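Local coordinates for protein acetyl xylan esterase (PDB 6AGQ) that probably removes acetyl groups from acetylated xylan, as a cold-active esterase of the alpha/beta-hydrolase superfamily from a soil bacterium, at residues 103-108 against 113-118; 6-11 against 281-286. All coordinates share one frame; numbering follows the deposited sequence.

Contact 1 of 2, residues 103-108 against 113-118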
ATOM      1  N   ASN A 103     -10.137 -25.473 -23.771  1.00 31.37           N
ATOM      2  CA  ASN A 103     -11.072 -24.448 -24.335  1.00 31.29           C
ATOM      3  C   ASN A 103     -10.373 -23.135 -24.773  1.00 31.25           C
ATOM      4  O   ASN A 103     -10.879 -22.432 -25.631  1.00 27.53           O
ATOM      5  CB  ASN A 103     -12.203 -24.094 -23.340  1.00 32.05           C
ATOM      6  CG  ASN A 103     -11.665 -23.465 -22.061  1.00 31.09           C
ATOM      7  OD1 ASN A 103     -11.096 -24.144 -21.250  1.00 36.13           O
ATOM      8  ND2 ASN A 103     -11.773 -22.164 -21.943  1.00 29.80           N
ATOM      9  N   GLU A 104      -9.212 -22.833 -24.200  1.00 29.03           N
ATOM     10  CA  GLU A 104      -8.410 -21.692 -24.614  1.00 30.27           C
ATOM     11  C   GLU A 104      -7.731 -21.842 -25.957  1.00 28.95           C
ATOM     12  O   GLU A 104      -7.144 -20.886 -26.450  1.00 28.61           O
ATOM     13  CB  GLU A 104      -7.283 -21.453 -23.599  1.00 36.09           C
ATOM     14  CG  GLU A 104      -7.709 -21.180 -22.159  1.00 36.92           C
ATOM     15  CD  GLU A 104      -6.481 -21.048 -21.266  1.00 47.96           C
ATOM     16  OE1 GLU A 104      -5.426 -20.603 -21.796  1.00 56.07           O
ATOM     17  OE2 GLU A 104      -6.548 -21.408 -20.058  1.00 52.35           O
ATOM     18  N   LEU A 105      -7.735 -23.027 -26.542  1.00 28.42           N
ATOM     19  CA  LEU A 105      -7.232 -23.227 -27.888  1.00 28.47           C
ATOM     20  C   LEU A 105      -8.361 -23.311 -28.940  1.00 27.97           C
ATOM     21  O   LEU A 105      -8.090 -23.392 -30.131  1.00 23.94           O
ATOM     22  CB  LEU A 105      -6.401 -24.499 -27.913  1.00 27.95           C
ATOM     23  CG  LEU A 105      -5.260 -24.565 -26.889  1.00 29.22           C
ATOM     24  CD1 LEU A 105      -4.513 -25.902 -26.936  1.00 28.10           C
ATOM     25  CD2 LEU A 105      -4.292 -23.412 -27.137  1.00 31.20           C
ATOM     26  N   LEU A 106      -9.614 -23.278 -28.501  1.00 27.63           N
ATOM     27  CA  LEU A 106     -10.782 -23.305 -29.415  1.00 30.68           C
ATOM     28  C   LEU A 106     -10.799 -22.295 -30.587  1.00 27.36           C
ATOM     29  O   LEU A 106     -11.150 -22.625 -31.703  1.00 30.23           O
ATOM     30  CB  LEU A 106     -12.078 -23.137 -28.587  1.00 31.10           C
ATOM     31  CG  LEU A 106     -13.347 -22.825 -29.378  1.00 34.40           C
ATOM     32  CD1 LEU A 106     -13.710 -23.948 -30.375  1.00 32.83           C
ATOM     33  CD2 LEU A 106     -14.463 -22.571 -28.366  1.00 40.02           C
ATOM     34  N   GLN A 107     -10.598 -21.055 -30.266  1.00 29.25           N
ATOM     35  CA  GLN A 107     -10.453 -19.981 -31.227  1.00 34.40           C
ATOM     36  C   GLN A 107      -9.621 -20.382 -32.430  1.00 35.90           C
ATOM     37  O   GLN A 107     -10.034 -20.170 -33.563  1.00 37.59           O
ATOM     38  CB  GLN A 107      -9.802 -18.754 -30.622  1.00 39.83           C
ATOM     39  CG  GLN A 107      -9.487 -18.811 -29.126  1.00 50.94           C
ATOM     40  CD  GLN A 107      -8.641 -17.646 -28.692  1.00 56.89           C
ATOM     41  OE1 GLN A 107      -8.613 -16.608 -29.357  1.00 69.36           O
ATOM     42  NE2 GLN A 107      -7.932 -17.811 -27.582  1.00 59.35           N
ATOM     43  N   TRP A 108      -8.461 -20.999 -32.187  1.00 34.78           N
ATOM     44  CA  TRP A 108      -7.581 -21.435 -33.283  1.00 30.23           C
ATOM     45  C   TRP A 108      -8.212 -22.549 -34.057  1.00 31.00           C
ATOM     46  O   TRP A 108      -8.226 -22.461 -35.274  1.00 31.87           O
ATOM     47  CB  TRP A 108      -6.249 -21.842 -32.750  1.00 30.12           C
ATOM     48  CG  TRP A 108      -5.679 -20.776 -31.860  1.00 29.27           C
ATOM     49  CD1 TRP A 108      -5.296 -20.939 -30.586  1.00 27.53           C
ATOM     50  CD2 TRP A 108      -5.448 -19.393 -32.187  1.00 31.08           C
ATOM     51  NE1 TRP A 108      -4.875 -19.770 -30.069  1.00 34.08           N
ATOM     52  CE2 TRP A 108      -4.905 -18.800 -31.041  1.00 31.24           C
ATOM     53  CE3 TRP A 108      -5.618 -18.610 -33.353  1.00 36.14           C
ATOM     54  CZ2 TRP A 108      -4.547 -17.439 -30.980  1.00 33.89           C
ATOM     55  CZ3 TRP A 108      -5.242 -17.262 -33.320  1.00 35.15           C
ATOM     56  CH2 TRP A 108      -4.719 -16.686 -32.132  1.00 36.98           C
ATOM     57  N   MET A 113      -7.444 -24.517 -37.636  1.00 33.36           N
ATOM     58  CA  MET A 113      -6.040 -24.727 -37.319  1.00 31.64           C
ATOM     59  C   MET A 113      -5.902 -25.740 -36.246  1.00 28.09           C
ATOM     60  O   MET A 113      -6.778 -25.901 -35.422  1.00 27.04           O
ATOM     61  CB  MET A 113      -5.430 -23.423 -36.851  1.00 35.05           C
ATOM     62  CG  MET A 113      -5.217 -22.465 -38.001  1.00 38.70           C
ATOM     63  SD  MET A 113      -5.167 -20.738 -37.513  1.00 53.26           S
ATOM     64  CE  MET A 113      -4.065 -20.712 -36.089  1.00 44.67           C
ATOM     65  N   ALA A 114      -4.773 -26.416 -36.233  1.00 25.42           N
ATOM     66  CA  ALA A 114      -4.363 -27.177 -35.080  1.00 23.68           C
ATOM     67  C   ALA A 114      -3.707 -26.248 -34.081  1.00 24.71           C
ATOM     68  O   ALA A 114      -3.237 -25.188 -34.448  1.00 26.44           O
ATOM     69  CB  ALA A 114      -3.392 -28.250 -35.501  1.00 24.94           C
ATOM     70  N   ALA A 115      -3.649 -26.642 -32.808  1.00 25.17           N
ATOM     71  CA  ALA A 115      -2.916 -25.868 -31.846  1.00 23.09           C
ATOM     72  C   ALA A 115      -2.338 -26.744 -30.753  1.00 25.17           C
ATOM     73  O   ALA A 115      -2.983 -27.713 -30.292  1.00 28.81           O
ATOM     74  CB  ALA A 115      -3.807 -24.756 -31.254  1.00 24.10           C
ATOM     75  N   LEU A 116      -1.164 -26.362 -30.277  1.00 25.08           N
ATOM     76  CA  LEU A 116      -0.501 -27.092 -29.174  1.00 23.14           C
ATOM     77  C   LEU A 116      -0.127 -26.088 -28.099  1.00 22.56           C
ATOM     78  O   LEU A 116       0.523 -25.070 -28.391  1.00 24.05           O
ATOM     79  CB  LEU A 116       0.769 -27.824 -29.685  1.00 22.14           C
ATOM     80  CG  LEU A 116       1.750 -28.399 -28.635  1.00 21.16           C
ATOM     81  CD1 LEU A 116       1.225 -29.678 -28.002  1.00 20.54           C
ATOM     82  CD2 LEU A 116       3.063 -28.647 -29.368  1.00 22.40           C
ATOM     83  N   ALA A 117      -0.492 -26.402 -26.858  1.00 21.50           N
ATOM     84  CA  ALA A 117       0.039 -25.722 -25.712  1.00 22.88           C
ATOM     85  C   ALA A 117       0.835 -26.661 -24.824  1.00 24.31           C
ATOM     86  O   ALA A 117       0.356 -27.709 -24.498  1.00 29.23           O
ATOM     87  CB  ALA A 117      -1.109 -25.131 -24.911  1.00 23.99           C
ATOM     88  N   ILE A 118       1.983 -26.234 -24.335  1.00 24.78           N
ATOM     89  CA  ILE A 118       2.853 -27.059 -23.499  1.00 27.87           C
ATOM     90  C   ILE A 118       3.191 -26.433 -22.131  1.00 25.87           C
ATOM     91  O   ILE A 118       3.177 -25.235 -21.984  1.00 25.58           O
ATOM     92  CB  ILE A 118       4.212 -27.336 -24.229  1.00 32.35           C
ATOM     93  CG1 ILE A 118       4.980 -26.045 -24.499  1.00 31.08           C
ATOM     94  CG2 ILE A 118       3.978 -28.079 -25.555  1.00 33.96           C
ATOM     95  CD1 ILE A 118       6.362 -26.302 -25.040  1.00 34.95           C
TER
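W108 and M113 meet twice, once through the backbone and once through their side chains. The amide N of M113 gives a hydrogen bond to W108 O at 3.2 Å. The bond is bent, with an N-H...O angle of 141°. Its donor is also tilted out of the carbonyl plane, by 33°. Beside this link the methionine chain bends at chi3 (47°), bringing its methyl CE to 3.8 Å from W108 CE3, an oblique approach to the indole. M113 CB also lies 3.4 Å from W108 O, close beside the bonded carbonyl. Helix 106-110 is the helix of a beta-alpha-beta crossover between strand 86-92 and strand 114-118; the two strands lie side by side, parallel, in the mixed central sheet of the alpha/beta-hydrolase fold, and the helix packs on it. L105 supplies the second apolar patch. Its CB sits 4.2 Å from A115 CB, and its branch CD1 reaches on along the strand to A117 CB at 4.0 Å. The A115 methyl serves both L105 and W108, lying 4.1 Å from W108 CB. Helix 309-320 touches W108 and M113 through I317, while L105 rests on V75 of the neighbouring strand 69-77.

Contact 2 of 2, residues 6-11 against 281-286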
ATOM      1  N   MET A   6      11.227   6.060 -20.776  1.00 62.13           N
ATOM      2  CA  MET A   6      11.787   6.422 -22.118  1.00 69.00           C
ATOM      3  C   MET A   6      10.627   6.794 -23.055  1.00 65.12           C
ATOM      4  O   MET A   6       9.746   5.960 -23.243  1.00 60.50           O
ATOM      5  CB  MET A   6      12.600   5.236 -22.699  1.00 70.59           C
ATOM      6  CG  MET A   6      13.581   5.601 -23.818  1.00 68.38           C
ATOM      7  SD  MET A   6      14.528   4.188 -24.459  1.00 65.21           S
ATOM      8  CE  MET A   6      15.322   4.900 -25.884  1.00 61.97           C
ATOM      9  N   PRO A   7      10.612   8.034 -23.628  1.00 60.45           N
ATOM     10  CA  PRO A   7       9.481   8.498 -24.480  1.00 60.00           C
ATOM     11  C   PRO A   7       9.323   7.729 -25.816  1.00 55.29           C
ATOM     12  O   PRO A   7      10.302   7.229 -26.349  1.00 55.91           O
ATOM     13  CB  PRO A   7       9.834   9.965 -24.758  1.00 61.81           C
ATOM     14  CG  PRO A   7      11.334  10.016 -24.672  1.00 61.22           C
ATOM     15  CD  PRO A   7      11.688   9.045 -23.572  1.00 61.39           C
ATOM     16  N   LEU A   8       8.106   7.667 -26.359  1.00 52.93           N
ATOM     17  CA  LEU A   8       7.804   6.807 -27.520  1.00 47.31           C
ATOM     18  C   LEU A   8       8.703   6.988 -28.758  1.00 46.34           C
ATOM     19  O   LEU A   8       9.107   5.992 -29.364  1.00 47.21           O
ATOM     20  CB  LEU A   8       6.322   6.921 -27.924  1.00 49.01           C
ATOM     21  CG  LEU A   8       5.812   5.982 -29.038  1.00 47.75           C
ATOM     22  CD1 LEU A   8       6.009   4.530 -28.626  1.00 48.80           C
ATOM     23  CD2 LEU A   8       4.348   6.250 -29.400  1.00 45.87           C
ATOM     24  N   SER A   9       9.054   8.201 -29.175  1.00 47.00           N
ATOM     25  CA  SER A   9       9.832   8.273 -30.454  1.00 47.41           C
ATOM     26  C   SER A   9      11.295   7.800 -30.277  1.00 47.02           C
ATOM     27  O   SER A   9      11.900   7.271 -31.220  1.00 45.21           O
ATOM     28  CB  SER A   9       9.742   9.640 -31.123  1.00 49.32           C
ATOM     29  OG  SER A   9      10.781  10.463 -30.670  1.00 50.04           O
ATOM     30  N   GLN A  10      11.826   7.960 -29.065  1.00 42.67           N
ATOM     31  CA  GLN A  10      13.086   7.328 -28.697  1.00 49.01           C
ATOM     32  C   GLN A  10      12.949   5.803 -28.540  1.00 46.22           C
ATOM     33  O   GLN A  10      13.894   5.119 -28.855  1.00 48.12           O
ATOM     34  CB  GLN A  10      13.716   7.945 -27.406  1.00 51.94           C
ATOM     35  CG  GLN A  10      14.531   9.218 -27.644  1.00 56.12           C
ATOM     36  CD  GLN A  10      14.925   9.930 -26.358  1.00 65.09           C
ATOM     37  OE1 GLN A  10      14.830   9.371 -25.253  1.00 72.72           O
ATOM     38  NE2 GLN A  10      15.376  11.173 -26.495  1.00 64.28           N
ATOM     39  N   LEU A  11      11.829   5.285 -28.007  1.00 43.76           N
ATOM     40  CA  LEU A  11      11.623   3.820 -27.913  1.00 43.14           C
ATOM     41  C   LEU A  11      11.861   3.162 -29.259  1.00 45.48           C
ATOM     42  O   LEU A  11      12.559   2.175 -29.308  1.00 38.85           O
ATOM     43  CB  LEU A  11      10.215   3.436 -27.394  1.00 41.97           C
ATOM     44  CG  LEU A  11      10.046   3.477 -25.855  1.00 39.68           C
ATOM     45  CD1 LEU A  11       8.624   3.228 -25.379  1.00 39.78           C
ATOM     46  CD2 LEU A  11      11.002   2.522 -25.165  1.00 40.57           C
ATOM     47  N   THR A 281      12.773  -2.737 -23.296  1.00 28.00           N
ATOM     48  CA  THR A 281      13.375  -4.062 -23.504  1.00 29.90           C
ATOM     49  C   THR A 281      12.640  -4.816 -24.643  1.00 30.62           C
ATOM     50  O   THR A 281      13.239  -5.550 -25.410  1.00 30.04           O
ATOM     51  CB  THR A 281      13.462  -4.888 -22.205  1.00 34.09           C
ATOM     52  OG1 THR A 281      12.153  -5.173 -21.653  1.00 35.99           O
ATOM     53  CG2 THR A 281      14.349  -4.147 -21.183  1.00 33.96           C
ATOM     54  N   CYS A 282      11.346  -4.577 -24.755  1.00 30.28           N
ATOM     55  CA  CYS A 282      10.523  -5.126 -25.821  1.00 29.54           C
ATOM     56  C   CYS A 282      10.922  -4.500 -27.145  1.00 26.58           C
ATOM     57  O   CYS A 282      11.160  -5.241 -28.114  1.00 28.36           O
ATOM     58  CB  CYS A 282       9.057  -4.933 -25.492  1.00 27.87           C
ATOM     59  SG  CYS A 282       8.552  -5.976 -24.091  1.00 35.06           S
ATOM     60  N   PHE A 283      11.040  -3.167 -27.176  1.00 26.50           N
ATOM     61  CA  PHE A 283      11.501  -2.433 -28.359  1.00 26.25           C
ATOM     62  C   PHE A 283      12.906  -2.814 -28.827  1.00 27.89           C
ATOM     63  O   PHE A 283      13.119  -2.982 -30.047  1.00 26.23           O
ATOM     64  CB  PHE A 283      11.340  -0.910 -28.226  1.00 28.54           C
ATOM     65  CG  PHE A 283      10.040  -0.398 -28.795  1.00 27.43           C
ATOM     66  CD1 PHE A 283       9.822  -0.417 -30.154  1.00 28.82           C
ATOM     67  CD2 PHE A 283       8.999   0.054 -27.960  1.00 28.21           C
ATOM     68  CE1 PHE A 283       8.613   0.025 -30.681  1.00 29.22           C
ATOM     69  CE2 PHE A 283       7.790   0.490 -28.481  1.00 28.42           C
ATOM     70  CZ  PHE A 283       7.600   0.478 -29.840  1.00 27.87           C
ATOM     71  N   ALA A 284      13.813  -3.057 -27.883  1.00 26.21           N
ATOM     72  CA  ALA A 284      15.144  -3.506 -28.189  1.00 26.38           C
ATOM     73  C   ALA A 284      15.226  -4.797 -29.002  1.00 27.66           C
ATOM     74  O   ALA A 284      16.042  -4.884 -29.949  1.00 27.65           O
ATOM     75  CB  ALA A 284      15.933  -3.667 -26.890  1.00 31.22           C
ATOM     76  N   ALA A 285      14.465  -5.825 -28.615  1.00 24.22           N
ATOM     77  CA  ALA A 285      14.318  -7.026 -29.475  1.00 27.71           C
ATOM     78  C   ALA A 285      13.569  -6.730 -30.818  1.00 28.75           C
ATOM     79  O   ALA A 285      14.096  -7.068 -31.889  1.00 31.99           O
ATOM     80  CB  ALA A 285      13.633  -8.197 -28.713  1.00 28.38           C
ATOM     81  N   TYR A 286      12.388  -6.095 -30.759  1.00 28.67           N
ATOM     82  CA  TYR A 286      11.617  -5.665 -31.979  1.00 28.77           C
ATOM     83  C   TYR A 286      12.514  -4.961 -33.010  1.00 27.29           C
ATOM     84  O   TYR A 286      12.511  -5.291 -34.174  1.00 24.82           O
ATOM     85  CB  TYR A 286      10.452  -4.717 -31.579  1.00 31.60           C
ATOM     86  CG  TYR A 286       9.593  -4.240 -32.745  1.00 29.11           C
ATOM     87  CD1 TYR A 286       8.710  -5.115 -33.345  1.00 27.73           C
ATOM     88  CD2 TYR A 286       9.690  -2.942 -33.265  1.00 29.52           C
ATOM     89  CE1 TYR A 286       7.943  -4.752 -34.400  1.00 27.47           C
ATOM     90  CE2 TYR A 286       8.908  -2.553 -34.349  1.00 26.94           C
ATOM     91  CZ  TYR A 286       8.025  -3.481 -34.910  1.00 29.64           C
ATOM     92  OH  TYR A 286       7.167  -3.241 -35.998  1.00 29.50           O
TER
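F283 packs against L11 where the short N-terminal helix 8-11 lies against helix 279-286, a helix flanking the edge of the alpha/beta-hydrolase sheet near its outermost strand 293-298. From the root outward, F283 CB comes 3.5 Å from the carbonyl O of L11, and CG lies 3.6 Å from the same oxygen. On the ring, F283 CD1 is 3.9 Å from L11 O. The backbone carbon L11 C sits over one face of the ring, displaced toward the rim. On the other branch, CD2 meets L11 CB at 3.6 Å. With CG anti to the carbonyl carbon (chi1 -82°), the leucine carries CD1 to 4.1 Å from F283 CD2, and the two side chains cross at about a right angle. CE2 is shared: L11 CB lies 4.0 Å from it, and L8, one turn earlier, approaches the ring obliquely. Losing the ring to an alanine here would probably open a gap beside L11 and leave the L8 methyl without its aromatic neighbour. L297 and I270, from strands 293-298 and 265-271, also touch the phenylalanine. At the outer end of the contact, L8 CD1 stands 4.4 Å from F283 CE2.

Overall arrangement
Starting at the N terminus, the chain lays down residues 6-11 and then builds most of the fold before 281-286 returns to meet them, so contact 2 closes a loop of 269 residues. Contact 1 is nested inside that loop and closes a far smaller one: four residues separate 103-108 from 113-118. The two loops do not cross. One contact is local, joining a crossover helix to the strand that follows it; the other is long-range, fastening the start of the chain to a helix near the far edge of the same mixed sheet. Their centres are 31 Å apart and their nearest atoms about 18 Å, without touching.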